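Local coordinates for aspartate aminotransferase (PDB 3K7Y), which probably catalyses the pyridoxal-phosphate-dependent transfer of an amino group from L-aspartate to 2-oxoglutarate, giving oxaloacetate and L-glutamate, as a homodimer, at residues 72-77 / 296-301; 124-129 / 147-152; 166-171 / 206-211. All coordinates share one frame; numbering follows the deposited sequence.

Contact 1. Residues 72-77 / 296-301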
loop_
_atom_site.group_PDB
_atom_site.type_symbol
_atom_site.label_atom_id
_atom_site.label_comp_id
_atom_site.label_asym_id
_atom_site.label_seq_id
_atom_site.Cartn_x
_atom_site.Cartn_y
_atom_site.Cartn_z
ATOM N N ASN A 72 -7.982 0.076 -9.328
ATOM C CA ASN A 72 -7.275 1.111 -8.588
ATOM C C ASN A 72 -8.229 2.118 -7.982
ATOM O O ASN A 72 -7.913 3.308 -7.852
ATOM C CB ASN A 72 -6.233 1.782 -9.467
ATOM C CG ASN A 72 -4.998 0.929 -9.648
ATOM O OD1 ASN A 72 -4.403 0.903 -10.724
ATOM N ND2 ASN A 72 -4.597 0.227 -8.591
ATOM N N GLY A 73 -9.397 1.600 -7.609
ATOM C CA GLY A 73 -10.498 2.391 -7.098
ATOM C C GLY A 73 -11.805 1.911 -7.692
ATOM O O GLY A 73 -11.814 1.032 -8.562
ATOM N N THR A 74 -12.906 2.490 -7.212
ATOM C CA THR A 74 -14.248 2.178 -7.698
ATOM C C THR A 74 -14.696 3.276 -8.650
ATOM O O THR A 74 -13.904 4.128 -9.052
ATOM C CB THR A 74 -15.280 2.123 -6.542
ATOM O OG1 THR A 74 -14.612 1.964 -5.289
ATOM C CG2 THR A 74 -16.258 0.975 -6.743
ATOM N N GLU A 75 -15.978 3.245 -8.995
ATOM C CA GLU A 75 -16.635 4.291 -9.762
ATOM C C GLU A 75 -17.269 5.332 -8.828
ATOM O O GLU A 75 -17.232 6.530 -9.115
ATOM C CB GLU A 75 -17.678 3.670 -10.693
ATOM C CG GLU A 75 -18.448 2.463 -10.095
ATOM C CD GLU A 75 -17.650 1.139 -10.077
ATOM O OE1 GLU A 75 -17.943 0.294 -9.197
ATOM O OE2 GLU A 75 -16.746 0.936 -10.929
ATOM N N ASP A 76 -17.840 4.865 -7.714
ATOM C CA ASP A 76 -18.361 5.734 -6.645
ATOM C C ASP A 76 -17.242 6.472 -5.938
ATOM O O ASP A 76 -17.353 7.671 -5.675
ATOM C CB ASP A 76 -19.120 4.922 -5.595
ATOM C CG ASP A 76 -20.268 4.145 -6.181
ATOM O OD1 ASP A 76 -20.328 2.919 -5.934
ATOM O OD2 ASP A 76 -21.101 4.754 -6.891
ATOM N N PHE A 77 -16.171 5.742 -5.613
ATOM C CA PHE A 77 -14.975 6.342 -5.014
ATOM C C PHE A 77 -14.487 7.517 -5.851
ATOM O O PHE A 77 -14.309 8.616 -5.339
ATOM C CB PHE A 77 -13.847 5.312 -4.870
ATOM C CG PHE A 77 -12.731 5.764 -3.971
ATOM C CD1 PHE A 77 -12.682 5.350 -2.648
ATOM C CD2 PHE A 77 -11.739 6.616 -4.438
ATOM C CE1 PHE A 77 -11.661 5.778 -1.800
ATOM C CE2 PHE A 77 -10.715 7.042 -3.604
ATOM C CZ PHE A 77 -10.677 6.622 -2.284
ATOM N N ILE A 296 -15.604 1.643 3.255
ATOM C CA ILE A 296 -15.869 2.588 4.367
ATOM C C ILE A 296 -16.124 3.992 3.853
ATOM O O ILE A 296 -17.025 4.671 4.333
ATOM C CB ILE A 296 -14.692 2.694 5.375
ATOM C CG1 ILE A 296 -14.144 1.310 5.752
ATOM C CG2 ILE A 296 -15.093 3.500 6.624
ATOM C CD1 ILE A 296 -15.174 0.343 6.364
ATOM N N LEU A 297 -15.326 4.419 2.877
ATOM C CA LEU A 297 -15.399 5.772 2.339
ATOM C C LEU A 297 -16.661 6.047 1.524
ATOM O O LEU A 297 -17.375 7.020 1.774
ATOM C CB LEU A 297 -14.155 6.078 1.514
ATOM C CG LEU A 297 -13.638 7.475 1.848
ATOM C CD1 LEU A 297 -12.120 7.464 1.979
ATOM C CD2 LEU A 297 -14.149 8.537 0.868
ATOM N N CYS A 298 -16.924 5.193 0.543
ATOM C CA CYS A 298 -18.160 5.267 -0.230
ATOM C C CYS A 298 -19.416 5.314 0.646
ATOM O O CYS A 298 -20.276 6.161 0.432
ATOM C CB CYS A 298 -18.242 4.096 -1.195
ATOM S SG CYS A 298 -16.874 4.072 -2.306
ATOM N N GLN A 299 -19.500 4.417 1.630
ATOM C CA GLN A 299 -20.649 4.335 2.521
ATOM C C GLN A 299 -20.933 5.654 3.239
ATOM O O GLN A 299 -22.054 6.177 3.153
ATOM C CB GLN A 299 -20.457 3.212 3.540
ATOM C CG GLN A 299 -21.767 2.580 4.032
ATOM C CD GLN A 299 -22.221 1.397 3.178
ATOM O OE1 GLN A 299 -22.313 1.492 1.952
ATOM N NE2 GLN A 299 -22.508 0.275 3.827
ATOM N N LEU A 300 -19.927 6.181 3.943
ATOM C CA LEU A 300 -20.040 7.479 4.615
ATOM C C LEU A 300 -20.456 8.558 3.619
ATOM O O LEU A 300 -21.561 9.105 3.696
ATOM C CB LEU A 300 -18.716 7.876 5.295
ATOM C CG LEU A 300 -18.693 9.216 6.059
ATOM C CD1 LEU A 300 -17.740 9.167 7.236
ATOM C CD2 LEU A 300 -18.340 10.407 5.166
ATOM N N LEU A 301 -19.560 8.835 2.676
ATOM C CA LEU A 301 -19.710 9.939 1.749
ATOM C C LEU A 301 -20.996 9.861 0.914
ATOM O O LEU A 301 -21.576 10.892 0.575
ATOM C CB LEU A 301 -18.488 10.013 0.848
ATOM C CG LEU A 301 -17.881 11.402 0.707
ATOM C CD1 LEU A 301 -16.425 11.272 0.238
ATOM C CD2 LEU A 301 -18.718 12.313 -0.226
#
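Cys298 sets its thiol against the first turn of helix 75-86. Cys298 SG lies 3.8 Å from the backbone N of Phe77 and 4.2 Å from Phe77 CB. It also sits near the plane of the Phe77 ring, at the ring edge. The sulfur is anti to its own carbonyl carbon (chi1 -59°), which directs it at the neighbouring helix. Asp76, itself an exposed residue, touches the same sulfur through its methylene, Asp76 CB to Cys298 SG 4.1 Å. Thr74 comes to the sulfur more loosely, and its OG1 is hydrogen-bonded to Asn294, one turn earlier on helix 291-302. The second point of packing is Phe77 on Leu297. Phe77 CG is anti to the backbone N (chi1 -166°), and ring atom CE1 of Phe77 comes to 4.2 Å from Leu297 CB. The two side chains cross obliquely. No hydrogen bond joins residues 72-77 to 296-301, so this is van der Waals packing around one sulfur and one ring. Leu297 also touches Thr81 on helix 75-86 and Phe247, which lies between the cofactor-binding Ser246 and Ser248 in sequence. The contact is helix-to-helix packing within the class I aminotransferase fold, with the side chain of Leu297 about 10 Å from pyridoxal phosphate.

Contact 2. Residues 124-129 / 147-152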
loop_
_atom_site.group_PDB
_atom_site.type_symbol
_atom_site.label_atom_id
_atom_site.label_comp_id
_atom_site.label_asym_id
_atom_site.label_seq_id
_atom_site.Cartn_x
_atom_site.Cartn_y
_atom_site.Cartn_z
ATOM N N THR A 124 13.222 18.140 -12.247
ATOM C CA THR A 124 13.331 19.147 -11.215
ATOM C C THR A 124 11.954 19.397 -10.646
ATOM O O THR A 124 10.983 19.487 -11.401
ATOM C CB THR A 124 13.806 20.453 -11.846
ATOM O OG1 THR A 124 13.384 20.479 -13.220
ATOM C CG2 THR A 124 15.326 20.575 -11.803
ATOM N N LEU A 125 11.864 19.515 -9.321
ATOM C CA LEU A 125 10.598 19.821 -8.621
ATOM C C LEU A 125 10.796 20.962 -7.659
ATOM O O LEU A 125 11.749 20.960 -6.881
ATOM C CB LEU A 125 10.075 18.616 -7.834
ATOM C CG LEU A 125 9.501 17.437 -8.625
ATOM C CD1 LEU A 125 10.020 16.165 -8.042
ATOM C CD2 LEU A 125 7.985 17.418 -8.645
ATOM N N TYR A 126 9.893 21.933 -7.723
ATOM C CA TYR A 126 9.902 23.033 -6.786
ATOM C C TYR A 126 8.982 22.784 -5.594
ATOM O O TYR A 126 7.873 22.227 -5.724
ATOM C CB TYR A 126 9.566 24.340 -7.489
ATOM C CG TYR A 126 10.627 24.710 -8.494
ATOM C CD1 TYR A 126 11.809 25.351 -8.103
ATOM C CD2 TYR A 126 10.461 24.400 -9.832
ATOM C CE1 TYR A 126 12.787 25.671 -9.024
ATOM C CE2 TYR A 126 11.432 24.712 -10.761
ATOM C CZ TYR A 126 12.591 25.345 -10.360
ATOM O OH TYR A 126 13.538 25.621 -11.328
ATOM N N VAL A 127 9.468 23.196 -4.428
ATOM C CA VAL A 127 8.753 22.987 -3.193
ATOM C C VAL A 127 8.800 24.311 -2.423
ATOM O O VAL A 127 9.776 25.039 -2.536
ATOM C CB VAL A 127 9.373 21.777 -2.448
ATOM C CG1 VAL A 127 10.372 22.205 -1.412
ATOM C CG2 VAL A 127 8.314 20.951 -1.820
ATOM N N THR A 128 7.751 24.672 -1.691
ATOM C CA THR A 128 7.770 25.988 -1.014
ATOM C C THR A 128 8.544 25.880 0.294
ATOM O O THR A 128 8.442 24.872 0.986
ATOM C CB THR A 128 6.344 26.611 -0.757
ATOM O OG1 THR A 128 5.532 25.731 0.036
ATOM C CG2 THR A 128 5.623 26.920 -2.056
ATOM N N ASN A 129 9.321 26.900 0.635
ATOM C CA ASN A 129 10.100 26.840 1.863
ATOM C C ASN A 129 9.359 27.401 3.056
ATOM O O ASN A 129 8.792 28.478 2.955
ATOM C CB ASN A 129 11.440 27.544 1.715
ATOM C CG ASN A 129 12.187 27.601 3.019
ATOM O OD1 ASN A 129 11.872 28.424 3.875
ATOM N ND2 ASN A 129 13.164 26.720 3.196
ATOM N N LYS A 147 14.346 21.916 -5.612
ATOM C CA LYS A 147 14.590 23.342 -5.442
ATOM C C LYS A 147 13.508 23.997 -4.608
ATOM O O LYS A 147 12.356 23.535 -4.612
ATOM C CB LYS A 147 14.754 24.021 -6.794
ATOM C CG LYS A 147 16.025 23.589 -7.495
ATOM C CD LYS A 147 16.088 24.063 -8.927
ATOM C CE LYS A 147 17.468 23.806 -9.461
ATOM N NZ LYS A 147 18.480 24.278 -8.469
ATOM N N TYR A 148 13.889 25.066 -3.901
ATOM C CA TYR A 148 13.016 25.724 -2.928
ATOM C C TYR A 148 12.577 27.092 -3.376
ATOM O O TYR A 148 13.403 27.880 -3.802
ATOM C CB TYR A 148 13.710 25.867 -1.572
ATOM C CG TYR A 148 14.100 24.556 -0.937
ATOM C CD1 TYR A 148 13.424 24.069 0.191
ATOM C CD2 TYR A 148 15.147 23.794 -1.468
ATOM C CE1 TYR A 148 13.789 22.853 0.771
ATOM C CE2 TYR A 148 15.515 22.590 -0.903
ATOM C CZ TYR A 148 14.841 22.120 0.215
ATOM O OH TYR A 148 15.234 20.915 0.754
ATOM N N ILE A 149 11.279 27.362 -3.248
ATOM C CA ILE A 149 10.683 28.683 -3.476
ATOM C C ILE A 149 10.473 29.397 -2.128
ATOM O O ILE A 149 10.016 28.766 -1.162
ATOM C CB ILE A 149 9.308 28.553 -4.191
ATOM C CG1 ILE A 149 9.493 28.152 -5.650
ATOM C CG2 ILE A 149 8.510 29.849 -4.153
ATOM C CD1 ILE A 149 8.162 27.974 -6.392
ATOM N N ASN A 150 10.806 30.699 -2.071
ATOM C CA ASN A 150 10.520 31.560 -0.911
ATOM C C ASN A 150 9.076 31.429 -0.517
ATOM O O ASN A 150 8.212 31.337 -1.377
ATOM C CB ASN A 150 10.705 33.034 -1.257
ATOM C CG ASN A 150 12.139 33.420 -1.462
ATOM O OD1 ASN A 150 12.909 33.517 -0.503
ATOM N ND2 ASN A 150 12.508 33.691 -2.711
ATOM N N PHE A 151 8.789 31.468 0.773
ATOM C CA PHE A 151 7.400 31.392 1.182
ATOM C C PHE A 151 7.136 32.049 2.523
ATOM O O PHE A 151 6.807 33.228 2.593
ATOM C CB PHE A 151 6.936 29.938 1.192
ATOM C CG PHE A 151 5.459 29.780 1.271
ATOM C CD1 PHE A 151 4.667 30.054 0.169
ATOM C CD2 PHE A 151 4.855 29.339 2.439
ATOM C CE1 PHE A 151 3.294 29.905 0.223
ATOM C CE2 PHE A 151 3.478 29.195 2.516
ATOM C CZ PHE A 151 2.689 29.485 1.405
ATOM N N PHE A 152 7.268 31.266 3.578
ATOM C CA PHE A 152 7.000 31.714 4.918
ATOM C C PHE A 152 8.023 32.772 5.301
ATOM O O PHE A 152 9.210 32.615 5.002
ATOM C CB PHE A 152 7.108 30.503 5.822
ATOM C CG PHE A 152 6.847 30.788 7.238
ATOM C CD1 PHE A 152 5.564 30.949 7.692
ATOM C CD2 PHE A 152 7.886 30.859 8.131
ATOM C CE1 PHE A 152 5.309 31.207 9.022
ATOM C CE2 PHE A 152 7.646 31.113 9.459
ATOM C CZ PHE A 152 6.347 31.289 9.905
#
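Tyr126 and Lys147 lie side by side and point the same way, as a parallel bridge pair. Tyr126 CE1 is 3.4 Å from Lys147 CB, and the lysine chain runs on past the ring to bring CD near the phenol OH. Val127 and Tyr148 pair likewise on the other face of the sheet, Val127 CG1 to Tyr148 CD1 3.9 Å. The backbones hold these pairs in register. Lys147 N bonds to Leu125 O at 3.0 Å, almost straight at 179°. Val127 N then bonds to Lys147 O, and Ile149 N to Val127 O at 2.9 Å. Asn129 N meets Ile149 O at 2.7 Å. Beyond the last bridge, Thr128 with Ile149, the pairing slips by one residue where strand 145-153 is interrupted. Asn129 lies nearest Phe151, and Phe152 N donates to Asn129 O, 3.2 Å. Phe151 CG, anti to its backbone N (chi1 -166°), lies 3.9 Å from Thr128 CB. Thr128 OG1 sits over one face of that ring and is hydrogen-bonded to Tyr184 OH. The Tyr184 ring also meets Phe151. The two strands flank helix 133-140 in sequence, forming a beta-alpha-beta unit. Strand 176-179 continues the sheet beyond 124-128, and helix 161-170 packs on Ile149 through Phe164, Asp167 and Leu168.

Contact 3. Residues 166-171 / 206-211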
loop_
_atom_site.group_PDB
_atom_site.type_symbol
_atom_site.label_atom_id
_atom_site.label_comp_id
_atom_site.label_asym_id
_atom_site.label_seq_id
_atom_site.Cartn_x
_atom_site.Cartn_y
_atom_site.Cartn_z
ATOM N N ASN A 166 7.451 36.336 -6.773
ATOM C CA ASN A 166 8.705 36.586 -7.469
ATOM C C ASN A 166 9.327 35.335 -8.066
ATOM O O ASN A 166 9.566 35.274 -9.275
ATOM C CB ASN A 166 9.710 37.199 -6.517
ATOM C CG ASN A 166 9.946 38.619 -6.806
ATOM O OD1 ASN A 166 9.079 39.305 -7.363
ATOM N ND2 ASN A 166 11.132 39.099 -6.445
ATOM N N ASP A 167 9.602 34.356 -7.200
ATOM C CA ASP A 167 10.189 33.090 -7.594
ATOM C C ASP A 167 9.234 32.394 -8.527
ATOM O O ASP A 167 9.633 31.885 -9.572
ATOM C CB ASP A 167 10.441 32.209 -6.374
ATOM C CG ASP A 167 11.396 32.838 -5.380
ATOM O OD1 ASP A 167 11.394 32.368 -4.219
ATOM O OD2 ASP A 167 12.144 33.784 -5.747
ATOM N N LEU A 168 7.960 32.409 -8.161
ATOM C CA LEU A 168 6.929 31.871 -9.023
ATOM C C LEU A 168 6.989 32.458 -10.437
ATOM O O LEU A 168 6.449 31.870 -11.375
ATOM C CB LEU A 168 5.558 32.104 -8.403
ATOM C CG LEU A 168 4.519 31.020 -8.699
ATOM C CD1 LEU A 168 5.113 29.610 -8.616
ATOM C CD2 LEU A 168 3.358 31.152 -7.722
ATOM N N ARG A 169 7.664 33.600 -10.582
ATOM C CA ARG A 169 7.778 34.290 -11.863
ATOM C C ARG A 169 9.093 34.058 -12.617
ATOM O O ARG A 169 9.137 34.214 -13.831
ATOM C CB ARG A 169 7.537 35.793 -11.695
ATOM C CG ARG A 169 6.094 36.246 -11.848
ATOM C CD ARG A 169 6.018 37.760 -12.062
ATOM N NE ARG A 169 4.646 38.279 -12.119
ATOM C CZ ARG A 169 3.862 38.280 -13.205
ATOM N NH1 ARG A 169 4.287 37.770 -14.356
ATOM N NH2 ARG A 169 2.635 38.791 -13.145
ATOM N N ASN A 170 10.166 33.703 -11.929
ATOM C CA ASN A 170 11.429 33.491 -12.641
ATOM C C ASN A 170 11.998 32.080 -12.568
ATOM O O ASN A 170 13.141 31.842 -12.948
ATOM C CB ASN A 170 12.475 34.554 -12.279
ATOM C CG ASN A 170 12.166 35.264 -10.970
ATOM O OD1 ASN A 170 11.659 36.392 -10.971
ATOM N ND2 ASN A 170 12.460 34.605 -9.847
ATOM N N ILE A 171 11.180 31.146 -12.099
ATOM C CA ILE A 171 11.536 29.740 -12.101
ATOM C C ILE A 171 11.159 29.145 -13.453
ATOM O O ILE A 171 9.971 29.062 -13.765
ATOM C CB ILE A 171 10.818 28.961 -10.967
ATOM C CG1 ILE A 171 9.288 29.088 -11.088
ATOM C CG2 ILE A 171 11.327 29.426 -9.594
ATOM C CD1 ILE A 171 8.503 28.019 -10.379
ATOM N N LYS A 206 3.177 31.318 -17.271
ATOM C CA LYS A 206 4.332 30.419 -17.196
ATOM C C LYS A 206 3.977 28.950 -17.472
ATOM O O LYS A 206 4.860 28.078 -17.539
ATOM C CB LYS A 206 5.014 30.537 -15.831
ATOM C CG LYS A 206 5.295 31.956 -15.375
ATOM C CD LYS A 206 6.744 32.121 -15.018
ATOM C CE LYS A 206 7.511 32.558 -16.232
ATOM N NZ LYS A 206 8.843 31.922 -16.243
ATOM N N LYS A 207 2.676 28.685 -17.597
ATOM C CA LYS A 207 2.148 27.350 -17.902
ATOM C C LYS A 207 2.607 26.258 -16.918
ATOM O O LYS A 207 2.536 25.064 -17.224
ATOM C CB LYS A 207 2.450 26.978 -19.363
ATOM C CG LYS A 207 1.844 27.944 -20.399
ATOM C CD LYS A 207 2.614 27.948 -21.727
ATOM C CE LYS A 207 3.925 28.758 -21.638
ATOM N NZ LYS A 207 4.903 28.521 -22.767
ATOM N N HIS A 208 3.043 26.675 -15.730
ATOM C CA HIS A 208 3.487 25.757 -14.682
ATOM C C HIS A 208 2.550 24.578 -14.474
ATOM O O HIS A 208 1.360 24.646 -14.782
ATOM C CB HIS A 208 3.633 26.485 -13.349
ATOM C CG HIS A 208 4.799 27.417 -13.283
ATOM N ND1 HIS A 208 4.772 28.583 -12.552
ATOM C CD2 HIS A 208 6.027 27.354 -13.847
ATOM C CE1 HIS A 208 5.936 29.196 -12.662
ATOM N NE2 HIS A 208 6.715 28.474 -13.446
ATOM N N VAL A 209 3.109 23.501 -13.939
ATOM C CA VAL A 209 2.344 22.320 -13.605
ATOM C C VAL A 209 2.245 22.235 -12.097
ATOM O O VAL A 209 3.268 22.112 -11.403
ATOM C CB VAL A 209 3.012 21.066 -14.148
ATOM C CG1 VAL A 209 2.361 19.812 -13.559
ATOM C CG2 VAL A 209 2.944 21.069 -15.671
ATOM N N ILE A 210 1.013 22.303 -11.592
ATOM C CA ILE A 210 0.798 22.360 -10.149
ATOM C C ILE A 210 0.281 21.041 -9.531
ATOM O O ILE A 210 -0.554 20.332 -10.104
ATOM C CB ILE A 210 -0.078 23.585 -9.760
ATOM C CG1 ILE A 210 0.563 24.898 -10.251
ATOM C CG2 ILE A 210 -0.329 23.632 -8.255
ATOM C CD1 ILE A 210 1.901 25.283 -9.604
ATOM N N ILE A 211 0.823 20.707 -8.366
ATOM C CA ILE A 211 0.377 19.543 -7.618
ATOM C C ILE A 211 -0.056 20.082 -6.280
ATOM O O ILE A 211 0.765 20.618 -5.536
ATOM C CB ILE A 211 1.516 18.492 -7.395
ATOM C CG1 ILE A 211 1.941 17.819 -8.712
ATOM C CG2 ILE A 211 1.090 17.446 -6.352
ATOM C CD1 ILE A 211 2.916 18.631 -9.572
#
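The C-terminal part of helix 161-170 and the residue after it, Ile171, meet the turn that leads from helix 193-206 into strand 209-214. The link is made by the side chains of His208 and Lys206 and by the carbonyl oxygens of Leu168, Arg169 and Ile171. His208 turns the edge of its imidazole to the helix. His208 NE2 gives a weak hydrogen bond to Ile171 O, 3.3 Å long and fairly straight at 165°. His208 CE1 comes to 3.0 Å from Leu168 O. Both oxygens lie in the plane of the ring. His208 CG is anti to the carbonyl carbon (chi1 -72°), and this rotation carries the ring to these oxygens. Ile171 packs on the same part of the ring, its CG1 3.5 Å from His208 NE2, while Leu168 CD1 lies 4.1 Å from His208 ND1. Lys206 CB lies over the centre of one face of the His208 imidazole, 3.5 Å above its plane. The turn brings these two residues together: Lys207, with positive phi, is the first residue to leave the helix, and strand 209-214 of the large mixed sheet begins just beyond. The rest of the Lys206 chain bends several times on its way to Arg169 O. Lys206 CD lies 3.4 Å from Arg169 O, and Lys206 NZ forms a weak hydrogen bond to that oxygen at 3.3 Å. The ammonium group has a stronger hydrogen bond to Pro172 O and a weak one to Asn173 OD1. Ile171 O receives a second weak bond, from Ser175 OG. Strand 176-179 fills in beside the contact, with Val177 touching both Ile171 and Ile210.

Overall arrangement
Contacts 2 and 3 adjoin, with centres 10 Å apart, and both reach the large mixed sheet. Ile149 CD1 packs on Ile171 CD1 at 4.0 Å, and Tyr126 CE1 on Ile171 CG2 at 4.1 Å. Asp167 OD1 accepts a hydrogen bond from Asn150 N, which ties helix 161-170 to strand 145-153. Contact 1 stands apart, its nearest atoms about 21 Å from contact 2 and about 16 Å from contact 3. Along the chain, contacts 2 and 3 both fall between 72-77 and 296-301. Contacts 1 and 2 lie on opposite sides of the chain's centre. The side chains of Leu297 and Val127 are each about 10 Å from a bound pyridoxal phosphate, whereas contact 3 is away from the cofactor site.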